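Local atomic coordinates of enoyl-CoA hydratase/isomerase (PDB entry 3P5M), a protein that probably catalyses hydration or double-bond isomerisation of enoyl-CoA thioesters, as related enzymes of the crotonase superfamily do. Residues Met135-Ser141 / Glu224-Gln228; Tyr124-Thr130 / Met156-Lys162; Asn82-Arg86 / Leu217-Gln221; Leu147-Arg152 / Glu170-Ile174. One frame throughout, in Å; residues are numbered along the deposited sequence.

Contact 1 of 4, residues Met135-Ser141 / Glu224-Gln228; sequences MPDGGAS and EAEGQ
Glu224 and Gln228, one turn apart on helix 217-231, reach onto the backbone of the 135-141 loop, and hydrogen bonds dominate. Both carboxylate oxygens of Glu224 are engaged. OE1 accepts from Gly139 N at 2.7 Å on its syn side, 21° out of the carboxylate plane. OE2 is held twice by Ser141: the backbone N comes nearly end-on to the C-O bond at 2.8 Å, while Ser141 OG donates at 2.5 Å to the anti lone pair of OE2. The carboxylate thus sits at the N-terminal end of helix 140-143, a place likely to favour its negative charge. The side-chain amide of Gln228 pairs with both polar backbone atoms of Met135. Met135 N donates almost straight (177°) to an OE1 lone pair at 3.0 Å, and Gln228 NE2 donates to Met135 O at 2.9 Å, fixing which amide end is oxygen and which nitrogen. A water donates to both Pro136 O and Glu224 O, accounting for two more carbonyls. Apolar contacts are fewer: Met135 SD rests 3.7 Å from CA of Gly227, and Met135 CE lies 4.0 Å from Glu224 CG. A type I' turn from Asp137 to Ala140, with Gly138 and Gly139 at its centre, shapes the loop for this grip. Thr205 of the second subunit packs on Met135 and Pro136. Helix 217-231 flanks the loop, and helix 106-113 also touches it, Ser109 OG hydrogen-bonding to Asp137 O.

Contact 2 of 4, residues Tyr124-Thr130 / Met156-Lys162; sequences YFQLAFT and MAMTAEK
Where helix 150-159 ends and runs on toward strand 163-164, Ala160 and Lys162 meet Gln126 of strand 124-126, the middle strand of a small three-stranded sheet beside the main one. Gln126 stretches out fully (CG anti to the backbone N, chi1 -177°) and its NE2 donates to Ala160 O at 2.8 Å, nearly straight at 172° and with the acceptor in its amide plane. The aliphatic chain of Lys162 threads past two flat groups: CG lies 3.6 Å from Gln126 CD, and CD stands over a face of Tyr124, 3.9 Å from the ring centroid, a CH-pi contact. Beyond them NZ forms a salt bridge with Asp181 of the third subunit. Further along the loop, Leu127 CD1 packs against Met156 CB and Ala157 CB, and Thr130 OG1 donates to Ala157 O at 3.1 Å. Ala160, with positive phi, turns the chain away from the helix, and its CA gives a CA-H...O contact of 3.4 Å to Leu127 O. Two waters bridge the backbones: one accepts from Leu127 N and donates to Met156 O and Glu161 O, the other links Leu127 O, Thr130 N and Ala157 O. Carbonyls at the helix end are satisfied by water, a threonine hydroxyl and the amide of Gln126, while the lysine charge is spent on another subunit and its methylenes do the packing here.

Contact 3 of 4, residues Asn82-Arg86 / Leu217-Gln221; sequences NRVVR and LEPVQ
Asn82 and Gln221 make the close part of this contact. Their side chains run past each other in opposite directions with the amide groups stacked, planes 26° apart, and Asn82 OD1 lies 3.3 Å from Gln221 CG. Each amide also reaches the other's backbone, though only weakly: Gln221 NE2 donates to Asn82 O at 3.1 Å with a bent angle, and Asn82 ND2 to Gln221 O at 3.5 Å. The stronger partner of Gln221 NE2 is Gly138 O, so this nitrogen ties the pair to the neighbouring glycine loop. One turn along the helix from Asn82, Val85 points toward the other helix, with Val85 CG1 4.2 Å from Leu217 CD2. The backbones belong to two nearly antiparallel helix segments, at 166° with axes 11.3 Å apart. Helix 74-90 connects the parallel strands 53-58 and 95-99 of the main sheet, a beta-alpha-beta crossover of the crotonase fold, and helix 217-231 comes from the C-terminal helical part that packs against it. Toward the Arg86 end the helices separate and water takes over. Arg86 bends back at chi2 (60°) and again at chi3, which lays one guanidinium face over Leu217 CD2. Waters stand at the guanidinium edge. One accepts from Arg86 NE and donates to Gln221 OE1; the other accepts from Glu218 N at 2.8 Å and, weakly, from Arg86 NH2. The carboxylate of Glu218 stays apart, its OE2 5.5 Å from Arg86 NH2, and Glu218 is an exposed residue on the solvent side.

Contact 4 of 4, residues Leu147-Arg152 / Glu170-Ile174; sequences LIGRAR and EWGMI
Arg152 lies across the indole of Trp171, and its side chain can be followed along one ring face. CB comes 4.0 Å from CZ3 of the six-membered ring. Farther out, the chain is extended to NE, and CD sits over the five-membered ring, 3.6 Å from its centroid, in a CH-pi contact. NE stands 3.4 Å from Trp171 NE1; both are donors, so they stack without bonding. CZ is above CD1, and the whole guanidinium lies flat on the indole with planes 13° apart, a cation-pi stack. At the tip NH2 lies 4.0 Å from Trp171 O, with no hydrogen bond between them, whereas NH1 has a weak hydrogen bond to Glu170 O of the second subunit. Ile148 CG2 packs at the root of the tryptophan side chain, 3.8 Å from Trp171 CB and 3.7 Å from Met173 CB. Gly172 closes helix 165-171 with a Schellman motif, and the turn brings Met173 alongside Leu147 and Ile148, which end helix 145-148. Stacking in place of hydrogen bonding leaves the N-H bonds lying roughly parallel to the indole rather than aimed into it, so the charge is probably eased by the pi cloud while NH1 can still make its weak bond to the second subunit.

From the N terminus, the chain first enters contact 3 at helix 74-90, then contact 2 at strand 124-126 and contact 1 at the 135-141 loop. Contact 4 opens at 147-152, contact 2 closes at 156-162, and contact 4 at 170-174, so these two cross; they share helix 150-159 and touch through Met156 and Met173. Helix 217-231 then closes contact 3 before contact 1, so that pair crosses too. Contacts 1 and 2 also cross, Phe129 packing on Met135, Pro136 and Asp137. Contact 4 falls wholly within the spans of contacts 1 and 3, and contact 2 within that of contact 3. Together they tie the small sheet to helix 150-159, and helix 74-90 to helix 217-231.

Contact 1 of 4, residues Met135-Ser141 / Glu224-Gln228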
loop_
_atom_site.group_PDB
_atom_site.type_symbol
_atom_site.label_atom_id
_atom_site.label_comp_id
_atom_site.label_asym_id
_atom_site.label_seq_id
_atom_site.Cartn_x
_atom_site.Cartn_y
_atom_site.Cartn_z
ATOM N N MET B 135 10.017 -13.181 -28.267
ATOM C CA MET B 135 10.496 -12.139 -27.367
ATOM C C MET B 135 9.615 -10.896 -27.535
ATOM O O MET B 135 8.800 -10.848 -28.477
ATOM C CB MET B 135 11.948 -11.788 -27.720
ATOM C CG MET B 135 12.041 -10.915 -28.972
ATOM S SD MET B 135 13.718 -10.479 -29.406
ATOM C CE MET B 135 14.142 -9.389 -28.074
ATOM N N PRO B 136 9.753 -9.896 -26.623
ATOM C CA PRO B 136 8.902 -8.698 -26.700
ATOM C C PRO B 136 9.179 -7.955 -28.004
ATOM O O PRO B 136 10.270 -8.091 -28.555
ATOM C CB PRO B 136 9.337 -7.882 -25.483
ATOM C CG PRO B 136 9.745 -8.952 -24.471
ATOM C CD PRO B 136 10.452 -9.987 -25.319
ATOM N N ASP B 137 8.181 -7.222 -28.506
ATOM C CA ASP B 137 8.333 -6.405 -29.731
ATOM C C ASP B 137 7.692 -5.010 -29.593
ATOM O O ASP B 137 7.207 -4.633 -28.509
ATOM C CB ASP B 137 7.720 -7.121 -30.933
ATOM C CG ASP B 137 6.232 -7.335 -30.780
ATOM O OD1 ASP B 137 5.589 -6.718 -29.885
ATOM O OD2 ASP B 137 5.691 -8.130 -31.558
ATOM N N GLY B 138 7.681 -4.253 -30.695
ATOM C CA GLY B 138 7.133 -2.904 -30.690
ATOM C C GLY B 138 8.083 -1.908 -30.073
ATOM O O GLY B 138 7.866 -0.710 -30.189
ATOM N N GLY B 139 9.147 -2.392 -29.439
ATOM C CA GLY B 139 10.012 -1.572 -28.616
ATOM C C GLY B 139 9.543 -1.596 -27.149
ATOM O O GLY B 139 9.965 -0.757 -26.361
ATOM N N ALA B 140 8.690 -2.556 -26.778
ATOM C CA ALA B 140 8.381 -2.822 -25.357
ATOM C C ALA B 140 9.635 -2.844 -24.441
ATOM O O ALA B 140 9.594 -2.370 -23.286
ATOM C CB ALA B 140 7.589 -4.149 -25.202
ATOM N N SER B 141 10.756 -3.372 -24.945
ATOM C CA SER B 141 11.937 -3.549 -24.065
ATOM C C SER B 141 12.528 -2.204 -23.651
ATOM O O SER B 141 13.131 -2.102 -22.603
ATOM C CB SER B 141 13.027 -4.412 -24.710
ATOM O OG SER B 141 12.474 -5.614 -25.226
ATOM N N GLU B 224 15.088 -6.067 -31.257
ATOM C CA GLU B 224 13.902 -6.928 -31.143
ATOM C C GLU B 224 13.530 -7.529 -32.493
ATOM O O GLU B 224 13.138 -8.678 -32.554
ATOM C CB GLU B 224 12.675 -6.154 -30.585
ATOM C CG GLU B 224 12.805 -5.707 -29.095
ATOM C CD GLU B 224 11.580 -4.908 -28.595
ATOM O OE1 GLU B 224 10.727 -4.521 -29.426
ATOM O OE2 GLU B 224 11.505 -4.649 -27.368
ATOM N N ALA B 225 13.616 -6.721 -33.559
ATOM C CA ALA B 225 13.331 -7.173 -34.919
ATOM C C ALA B 225 14.332 -8.242 -35.368
ATOM O O ALA B 225 13.938 -9.251 -35.950
ATOM C CB ALA B 225 13.330 -5.982 -35.891
ATOM N N GLU B 226 15.621 -8.049 -35.084
ATOM C CA GLU B 226 16.606 -9.124 -35.393
ATOM C C GLU B 226 16.365 -10.403 -34.579
ATOM O O GLU B 226 16.473 -11.520 -35.108
ATOM C CB GLU B 226 18.051 -8.655 -35.163
ATOM C CG GLU B 226 19.044 -9.686 -35.592
ATOM C CD GLU B 226 20.472 -9.264 -35.397
ATOM O OE1 GLU B 226 20.745 -8.054 -35.301
ATOM O OE2 GLU B 226 21.334 -10.163 -35.341
ATOM N N GLY B 227 16.097 -10.223 -33.277
ATOM C CA GLY B 227 15.808 -11.327 -32.391
ATOM C C GLY B 227 14.578 -12.124 -32.803
ATOM O O GLY B 227 14.623 -13.358 -32.836
ATOM N N GLN B 228 13.486 -11.437 -33.137
ATOM C CA GLN B 228 12.277 -12.150 -33.560
ATOM C C GLN B 228 12.522 -12.959 -34.833
ATOM O O GLN B 228 12.073 -14.081 -34.939
ATOM C CB GLN B 228 11.073 -11.204 -33.744
ATOM C CG GLN B 228 9.745 -11.890 -33.452
ATOM C CD GLN B 228 9.539 -12.029 -31.924
ATOM O OE1 GLN B 228 10.244 -12.794 -31.256
ATOM N NE2 GLN B 228 8.626 -11.225 -31.371
HETATM O O HOH W 1 10.724 -8.891 -31.399
HETATM O O HOH W 2 8.117 -8.844 -33.873
HETATM O O HOH W 3 10.215 -4.675 -32.269
#

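Contact 2 of 4, residues Tyr124-Thr130 / Met156-Lys162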
loop_
_atom_site.group_PDB
_atom_site.type_symbol
_atom_site.label_atom_id
_atom_site.label_comp_id
_atom_site.label_asym_id
_atom_site.label_seq_id
_atom_site.Cartn_x
_atom_site.Cartn_y
_atom_site.Cartn_z
ATOM N N TYR B 124 -5.770 -5.954 -18.258
ATOM C CA TYR B 124 -4.424 -6.416 -17.881
ATOM C C TYR B 124 -3.410 -6.295 -19.017
ATOM O O TYR B 124 -3.773 -6.181 -20.206
ATOM C CB TYR B 124 -4.453 -7.867 -17.378
ATOM C CG TYR B 124 -4.893 -8.880 -18.395
ATOM C CD1 TYR B 124 -3.952 -9.563 -19.174
ATOM C CD2 TYR B 124 -6.242 -9.174 -18.581
ATOM C CE1 TYR B 124 -4.337 -10.525 -20.091
ATOM C CE2 TYR B 124 -6.654 -10.152 -19.514
ATOM C CZ TYR B 124 -5.694 -10.812 -20.246
ATOM O OH TYR B 124 -6.062 -11.755 -21.141
ATOM N N PHE B 125 -2.140 -6.366 -18.625
ATOM C CA PHE B 125 -0.993 -6.081 -19.490
ATOM C C PHE B 125 -0.081 -7.277 -19.358
ATOM O O PHE B 125 0.203 -7.746 -18.242
ATOM C CB PHE B 125 -0.328 -4.785 -19.023
ATOM C CG PHE B 125 -1.258 -3.595 -19.052
ATOM C CD1 PHE B 125 -1.288 -2.733 -20.160
ATOM C CD2 PHE B 125 -2.136 -3.371 -18.023
ATOM C CE1 PHE B 125 -2.172 -1.663 -20.209
ATOM C CE2 PHE B 125 -3.024 -2.319 -18.052
ATOM C CZ PHE B 125 -3.043 -1.446 -19.146
ATOM N N GLN B 126 0.350 -7.826 -20.489
ATOM C CA GLN B 126 1.046 -9.083 -20.423
ATOM C C GLN B 126 1.952 -9.265 -21.640
ATOM O O GLN B 126 1.523 -9.071 -22.769
ATOM C CB GLN B 126 0.034 -10.231 -20.394
ATOM C CG GLN B 126 0.674 -11.632 -20.249
ATOM C CD GLN B 126 -0.326 -12.781 -20.530
ATOM O OE1 GLN B 126 -1.326 -12.578 -21.201
ATOM N NE2 GLN B 126 -0.043 -13.977 -20.008
ATOM N N LEU B 127 3.194 -9.651 -21.377
ATOM C CA LEU B 127 4.143 -10.011 -22.448
ATOM C C LEU B 127 4.084 -11.534 -22.601
ATOM O O LEU B 127 4.924 -12.275 -22.064
ATOM C CB LEU B 127 5.551 -9.517 -22.108
ATOM C CG LEU B 127 5.726 -8.013 -21.865
ATOM C CD1 LEU B 127 7.198 -7.651 -21.537
ATOM C CD2 LEU B 127 5.231 -7.193 -23.064
ATOM N N ALA B 128 3.049 -12.009 -23.285
ATOM C CA ALA B 128 2.877 -13.454 -23.419
ATOM C C ALA B 128 3.793 -14.072 -24.476
ATOM O O ALA B 128 3.718 -15.266 -24.711
ATOM C CB ALA B 128 1.416 -13.829 -23.693
ATOM N N PHE B 129 4.671 -13.292 -25.089
ATOM C CA PHE B 129 5.425 -13.807 -26.226
ATOM C C PHE B 129 6.188 -15.083 -25.874
ATOM O O PHE B 129 6.172 -16.043 -26.647
ATOM C CB PHE B 129 6.436 -12.781 -26.775
ATOM C CG PHE B 129 5.940 -11.353 -26.851
ATOM C CD1 PHE B 129 5.600 -10.793 -28.092
ATOM C CD2 PHE B 129 5.877 -10.543 -25.700
ATOM C CE1 PHE B 129 5.179 -9.485 -28.186
ATOM C CE2 PHE B 129 5.471 -9.212 -25.789
ATOM C CZ PHE B 129 5.121 -8.672 -27.049
ATOM N N THR B 130 6.859 -15.100 -24.712
ATOM C CA THR B 130 7.730 -16.229 -24.356
ATOM C C THR B 130 6.999 -17.541 -24.239
ATOM O O THR B 130 7.637 -18.599 -24.297
ATOM C CB THR B 130 8.595 -16.000 -23.079
ATOM O OG1 THR B 130 7.789 -15.507 -22.011
ATOM C CG2 THR B 130 9.719 -15.017 -23.346
ATOM N N MET B 156 8.123 -9.512 -16.191
ATOM C CA MET B 156 7.050 -9.545 -17.186
ATOM C C MET B 156 7.459 -10.374 -18.406
ATOM O O MET B 156 6.697 -11.211 -18.872
ATOM C CB MET B 156 6.681 -8.141 -17.648
ATOM C CG MET B 156 5.778 -7.439 -16.646
ATOM S SD MET B 156 5.226 -5.856 -17.277
ATOM C CE MET B 156 3.951 -6.412 -18.397
ATOM N N ALA B 157 8.681 -10.145 -18.885
ATOM C CA ALA B 157 9.119 -10.747 -20.141
ATOM C C ALA B 157 9.477 -12.209 -19.942
ATOM O O ALA B 157 9.109 -13.030 -20.750
ATOM C CB ALA B 157 10.301 -9.981 -20.759
ATOM N N MET B 158 10.171 -12.525 -18.862
ATOM C CA MET B 158 10.589 -13.895 -18.617
ATOM C C MET B 158 9.511 -14.836 -18.068
ATOM O O MET B 158 9.566 -16.043 -18.350
ATOM C CB MET B 158 11.836 -13.920 -17.768
ATOM C CG MET B 158 13.015 -13.490 -18.618
ATOM S SD MET B 158 14.550 -13.365 -17.760
ATOM C CE MET B 158 14.470 -14.735 -16.652
ATOM N N THR B 159 8.536 -14.319 -17.322
ATOM C CA THR B 159 7.499 -15.209 -16.742
ATOM C C THR B 159 6.179 -15.204 -17.510
ATOM O O THR B 159 5.301 -16.069 -17.294
ATOM C CB THR B 159 7.179 -14.863 -15.257
ATOM O OG1 THR B 159 6.496 -13.608 -15.195
ATOM C CG2 THR B 159 8.396 -14.832 -14.427
ATOM N N ALA B 160 6.020 -14.218 -18.388
ATOM C CA ALA B 160 4.772 -14.033 -19.137
ATOM C C ALA B 160 3.494 -13.868 -18.241
ATOM O O ALA B 160 2.392 -14.201 -18.665
ATOM C CB ALA B 160 4.595 -15.174 -20.188
ATOM N N GLU B 161 3.650 -13.340 -17.023
ATOM C CA GLU B 161 2.510 -13.200 -16.095
ATOM C C GLU B 161 1.637 -12.048 -16.522
ATOM O O GLU B 161 2.136 -11.060 -17.085
ATOM C CB GLU B 161 2.986 -12.977 -14.636
ATOM C CG GLU B 161 3.550 -14.232 -13.997
ATOM C CD GLU B 161 4.513 -13.964 -12.821
ATOM O OE1 GLU B 161 4.642 -12.815 -12.355
ATOM O OE2 GLU B 161 5.158 -14.922 -12.381
ATOM N N LYS B 162 0.338 -12.175 -16.255
ATOM C CA LYS B 162 -0.614 -11.095 -16.455
ATOM C C LYS B 162 -0.411 -10.084 -15.333
ATOM O O LYS B 162 -0.331 -10.459 -14.160
ATOM C CB LYS B 162 -2.061 -11.621 -16.394
ATOM C CG LYS B 162 -2.452 -12.471 -17.631
ATOM C CD LYS B 162 -3.881 -13.037 -17.509
ATOM C CE LYS B 162 -4.106 -14.122 -18.568
ATOM N NZ LYS B 162 -5.413 -14.794 -18.354
HETATM O O HOH W 4 4.116 -10.420 -18.768
HETATM O O HOH W 5 7.427 -12.467 -22.945
#

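Contact 3 of 4, residues Asn82-Arg86 / Leu217-Gln221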
loop_
_atom_site.group_PDB
_atom_site.type_symbol
_atom_site.label_atom_id
_atom_site.label_comp_id
_atom_site.label_asym_id
_atom_site.label_seq_id
_atom_site.Cartn_x
_atom_site.Cartn_y
_atom_site.Cartn_z
ATOM N N ASN B 82 6.828 -1.580 -35.050
ATOM C CA ASN B 82 7.785 -0.557 -34.645
ATOM C C ASN B 82 7.372 0.846 -35.064
ATOM O O ASN B 82 7.441 1.798 -34.257
ATOM C CB ASN B 82 9.204 -0.913 -35.125
ATOM C CG ASN B 82 9.831 -2.048 -34.307
ATOM O OD1 ASN B 82 9.400 -2.316 -33.179
ATOM N ND2 ASN B 82 10.873 -2.683 -34.849
ATOM N N ARG B 83 6.906 0.987 -36.308
ATOM C CA ARG B 83 6.536 2.313 -36.803
ATOM C C ARG B 83 5.262 2.842 -36.151
ATOM O O ARG B 83 5.123 4.047 -36.002
ATOM C CB ARG B 83 6.439 2.331 -38.344
ATOM C CG ARG B 83 7.837 2.519 -39.043
ATOM C CD ARG B 83 8.008 1.630 -40.295
ATOM N NE ARG B 83 6.689 1.305 -40.851
ATOM C CZ ARG B 83 6.466 0.435 -41.834
ATOM N NH1 ARG B 83 7.494 -0.191 -42.399
ATOM N NH2 ARG B 83 5.211 0.199 -42.245
ATOM N N VAL B 84 4.341 1.957 -35.744
ATOM C CA VAL B 84 3.130 2.397 -35.019
ATOM C C VAL B 84 3.553 3.074 -33.723
ATOM O O VAL B 84 3.132 4.187 -33.416
ATOM C CB VAL B 84 2.153 1.225 -34.735
ATOM C CG1 VAL B 84 1.066 1.634 -33.744
ATOM C CG2 VAL B 84 1.506 0.720 -36.059
ATOM N N VAL B 85 4.438 2.411 -32.990
ATOM C CA VAL B 85 4.895 2.929 -31.699
ATOM C C VAL B 85 5.638 4.267 -31.873
ATOM O O VAL B 85 5.414 5.208 -31.123
ATOM C CB VAL B 85 5.761 1.888 -30.945
ATOM C CG1 VAL B 85 6.476 2.559 -29.743
ATOM C CG2 VAL B 85 4.894 0.670 -30.542
ATOM N N ARG B 86 6.516 4.336 -32.857
ATOM C CA ARG B 86 7.228 5.572 -33.125
ATOM C C ARG B 86 6.289 6.717 -33.507
ATOM O O ARG B 86 6.443 7.804 -32.985
ATOM C CB ARG B 86 8.353 5.397 -34.147
ATOM C CG ARG B 86 9.070 6.739 -34.498
ATOM C CD ARG B 86 9.751 7.485 -33.290
ATOM N NE ARG B 86 11.025 6.873 -32.893
ATOM C CZ ARG B 86 11.876 7.380 -31.990
ATOM N NH1 ARG B 86 11.633 8.545 -31.385
ATOM N NH2 ARG B 86 12.995 6.712 -31.694
ATOM N N LEU B 217 14.908 3.916 -28.006
ATOM C CA LEU B 217 13.779 3.263 -28.683
ATOM C C LEU B 217 14.209 2.623 -30.007
ATOM O O LEU B 217 13.984 1.446 -30.223
ATOM C CB LEU B 217 12.571 4.198 -28.916
ATOM C CG LEU B 217 11.289 3.568 -29.504
ATOM C CD1 LEU B 217 10.770 2.369 -28.684
ATOM C CD2 LEU B 217 10.148 4.642 -29.630
ATOM N N GLU B 218 14.829 3.396 -30.893
ATOM C CA GLU B 218 15.223 2.848 -32.197
ATOM C C GLU B 218 16.220 1.671 -32.103
ATOM O O GLU B 218 15.930 0.596 -32.651
ATOM C CB GLU B 218 15.724 3.959 -33.143
ATOM C CG GLU B 218 15.532 3.679 -34.626
ATOM C CD GLU B 218 16.141 4.757 -35.513
ATOM O OE1 GLU B 218 17.319 5.120 -35.325
ATOM O OE2 GLU B 218 15.443 5.252 -36.403
ATOM N N PRO B 219 17.396 1.858 -31.434
ATOM C CA PRO B 219 18.312 0.700 -31.367
ATOM C C PRO B 219 17.653 -0.553 -30.734
ATOM O O PRO B 219 17.937 -1.688 -31.149
ATOM C CB PRO B 219 19.465 1.169 -30.451
ATOM C CG PRO B 219 19.243 2.585 -30.149
ATOM C CD PRO B 219 17.976 3.069 -30.826
ATOM N N VAL B 220 16.790 -0.350 -29.737
ATOM C CA VAL B 220 16.144 -1.481 -29.087
ATOM C C VAL B 220 15.150 -2.163 -30.039
ATOM O O VAL B 220 15.087 -3.383 -30.077
ATOM C CB VAL B 220 15.459 -1.110 -27.743
ATOM C CG1 VAL B 220 14.569 -2.256 -27.251
ATOM C CG2 VAL B 220 16.491 -0.771 -26.695
ATOM N N GLN B 221 14.400 -1.368 -30.809
ATOM C CA GLN B 221 13.462 -1.921 -31.805
ATOM C C GLN B 221 14.207 -2.762 -32.860
ATOM O O GLN B 221 13.749 -3.831 -33.219
ATOM C CB GLN B 221 12.632 -0.804 -32.462
ATOM C CG GLN B 221 11.417 -0.275 -31.597
ATOM C CD GLN B 221 10.684 0.871 -32.279
ATOM O OE1 GLN B 221 11.270 1.553 -33.118
ATOM N NE2 GLN B 221 9.406 1.096 -31.934
HETATM O O HOH W 6 15.439 6.129 -30.569
HETATM O O HOH W 7 12.239 4.464 -33.381
#

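Contact 4 of 4, residues Leu147-Arg152 / Glu170-Ile174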
loop_
_atom_site.group_PDB
_atom_site.type_symbol
_atom_site.label_atom_id
_atom_site.label_comp_id
_atom_site.label_asym_id
_atom_site.label_seq_id
_atom_site.Cartn_x
_atom_site.Cartn_y
_atom_site.Cartn_z
ATOM N N LEU B 147 9.134 2.908 -17.310
ATOM C CA LEU B 147 7.813 2.978 -16.671
ATOM C C LEU B 147 7.842 2.331 -15.292
ATOM O O LEU B 147 7.387 2.946 -14.307
ATOM C CB LEU B 147 6.750 2.311 -17.568
ATOM C CG LEU B 147 6.500 3.022 -18.902
ATOM C CD1 LEU B 147 5.507 2.268 -19.770
ATOM C CD2 LEU B 147 6.006 4.438 -18.662
ATOM N N ILE B 148 8.404 1.110 -15.226
ATOM C CA ILE B 148 8.340 0.224 -14.052
ATOM C C ILE B 148 9.729 -0.249 -13.555
ATOM O O ILE B 148 9.804 -1.009 -12.600
ATOM C CB ILE B 148 7.441 -1.026 -14.326
ATOM C CG1 ILE B 148 8.065 -1.912 -15.428
ATOM C CG2 ILE B 148 5.984 -0.635 -14.733
ATOM C CD1 ILE B 148 7.280 -3.213 -15.674
ATOM N N GLY B 149 10.816 0.187 -14.200
ATOM C CA GLY B 149 12.155 -0.269 -13.809
ATOM C C GLY B 149 12.509 -1.606 -14.460
ATOM O O GLY B 149 11.636 -2.355 -14.974
ATOM N N ARG B 150 13.801 -1.894 -14.496
ATOM C CA ARG B 150 14.288 -3.100 -15.195
ATOM C C ARG B 150 13.857 -4.434 -14.557
ATOM O O ARG B 150 13.650 -5.417 -15.271
ATOM C CB ARG B 150 15.819 -3.014 -15.318
ATOM C CG ARG B 150 16.506 -4.214 -15.889
ATOM C CD ARG B 150 17.993 -3.878 -16.115
ATOM N NE ARG B 150 18.777 -5.091 -15.968
ATOM C CZ ARG B 150 19.445 -5.405 -14.863
ATOM N NH1 ARG B 150 20.106 -6.551 -14.820
ATOM N NH2 ARG B 150 19.475 -4.565 -13.818
ATOM N N ALA B 151 13.734 -4.488 -13.220
ATOM C CA ALA B 151 13.445 -5.777 -12.568
ATOM C C ALA B 151 12.037 -6.258 -12.872
ATOM O O ALA B 151 11.823 -7.450 -13.146
ATOM C CB ALA B 151 13.679 -5.720 -11.056
ATOM N N ARG B 152 11.075 -5.338 -12.821
ATOM C CA ARG B 152 9.694 -5.715 -13.063
ATOM C C ARG B 152 9.501 -6.012 -14.552
ATOM O O ARG B 152 8.681 -6.836 -14.904
ATOM C CB ARG B 152 8.728 -4.630 -12.557
ATOM C CG ARG B 152 8.544 -4.551 -11.011
ATOM C CD ARG B 152 7.741 -3.302 -10.728
ATOM N NE ARG B 152 7.417 -3.101 -9.320
ATOM C CZ ARG B 152 7.314 -1.911 -8.733
ATOM N NH1 ARG B 152 6.996 -1.862 -7.467
ATOM N NH2 ARG B 152 7.584 -0.790 -9.393
ATOM N N GLU B 170 -0.083 0.852 -9.754
ATOM C CA GLU B 170 0.783 1.004 -8.574
ATOM C C GLU B 170 2.264 1.133 -8.961
ATOM O O GLU B 170 3.044 1.879 -8.320
ATOM C CB GLU B 170 0.653 -0.201 -7.656
ATOM C CG GLU B 170 -0.653 -0.364 -6.968
ATOM C CD GLU B 170 -0.780 -1.733 -6.277
ATOM O OE1 GLU B 170 0.264 -2.391 -6.019
ATOM O OE2 GLU B 170 -1.931 -2.155 -6.004
ATOM N N TRP B 171 2.628 0.363 -9.992
ATOM C CA TRP B 171 3.959 0.293 -10.542
ATOM C C TRP B 171 4.321 1.524 -11.333
ATOM O O TRP B 171 5.487 1.704 -11.630
ATOM C CB TRP B 171 4.046 -0.909 -11.496
ATOM C CG TRP B 171 4.120 -2.251 -10.807
ATOM C CD1 TRP B 171 3.956 -2.526 -9.454
ATOM C CD2 TRP B 171 4.333 -3.504 -11.444
ATOM N NE1 TRP B 171 4.113 -3.871 -9.232
ATOM C CE2 TRP B 171 4.344 -4.498 -10.430
ATOM C CE3 TRP B 171 4.565 -3.886 -12.780
ATOM C CZ2 TRP B 171 4.537 -5.869 -10.718
ATOM C CZ3 TRP B 171 4.761 -5.237 -13.047
ATOM C CH2 TRP B 171 4.755 -6.212 -12.012
ATOM N N GLY B 172 3.329 2.312 -11.760
ATOM C CA GLY B 172 3.602 3.495 -12.636
ATOM C C GLY B 172 3.710 3.137 -14.111
ATOM O O GLY B 172 4.267 3.927 -14.925
ATOM N N MET B 173 3.143 1.957 -14.480
ATOM C CA MET B 173 3.112 1.537 -15.879
ATOM C C MET B 173 2.167 2.392 -16.694
ATOM O O MET B 173 2.416 2.677 -17.849
ATOM C CB MET B 173 2.634 0.071 -16.004
ATOM C CG MET B 173 2.883 -0.576 -17.384
ATOM S SD MET B 173 2.003 -2.168 -17.668
ATOM C CE MET B 173 2.963 -3.157 -16.516
ATOM N N ILE B 174 1.054 2.763 -16.079
ATOM C CA ILE B 174 -0.034 3.444 -16.751
ATOM C C ILE B 174 -0.417 4.692 -15.964
ATOM O O ILE B 174 -0.283 4.710 -14.736
ATOM C CB ILE B 174 -1.273 2.480 -16.952
ATOM C CG1 ILE B 174 -1.688 1.825 -15.630
ATOM C CG2 ILE B 174 -0.905 1.402 -18.014
ATOM C CD1 ILE B 174 -3.070 1.109 -15.686
#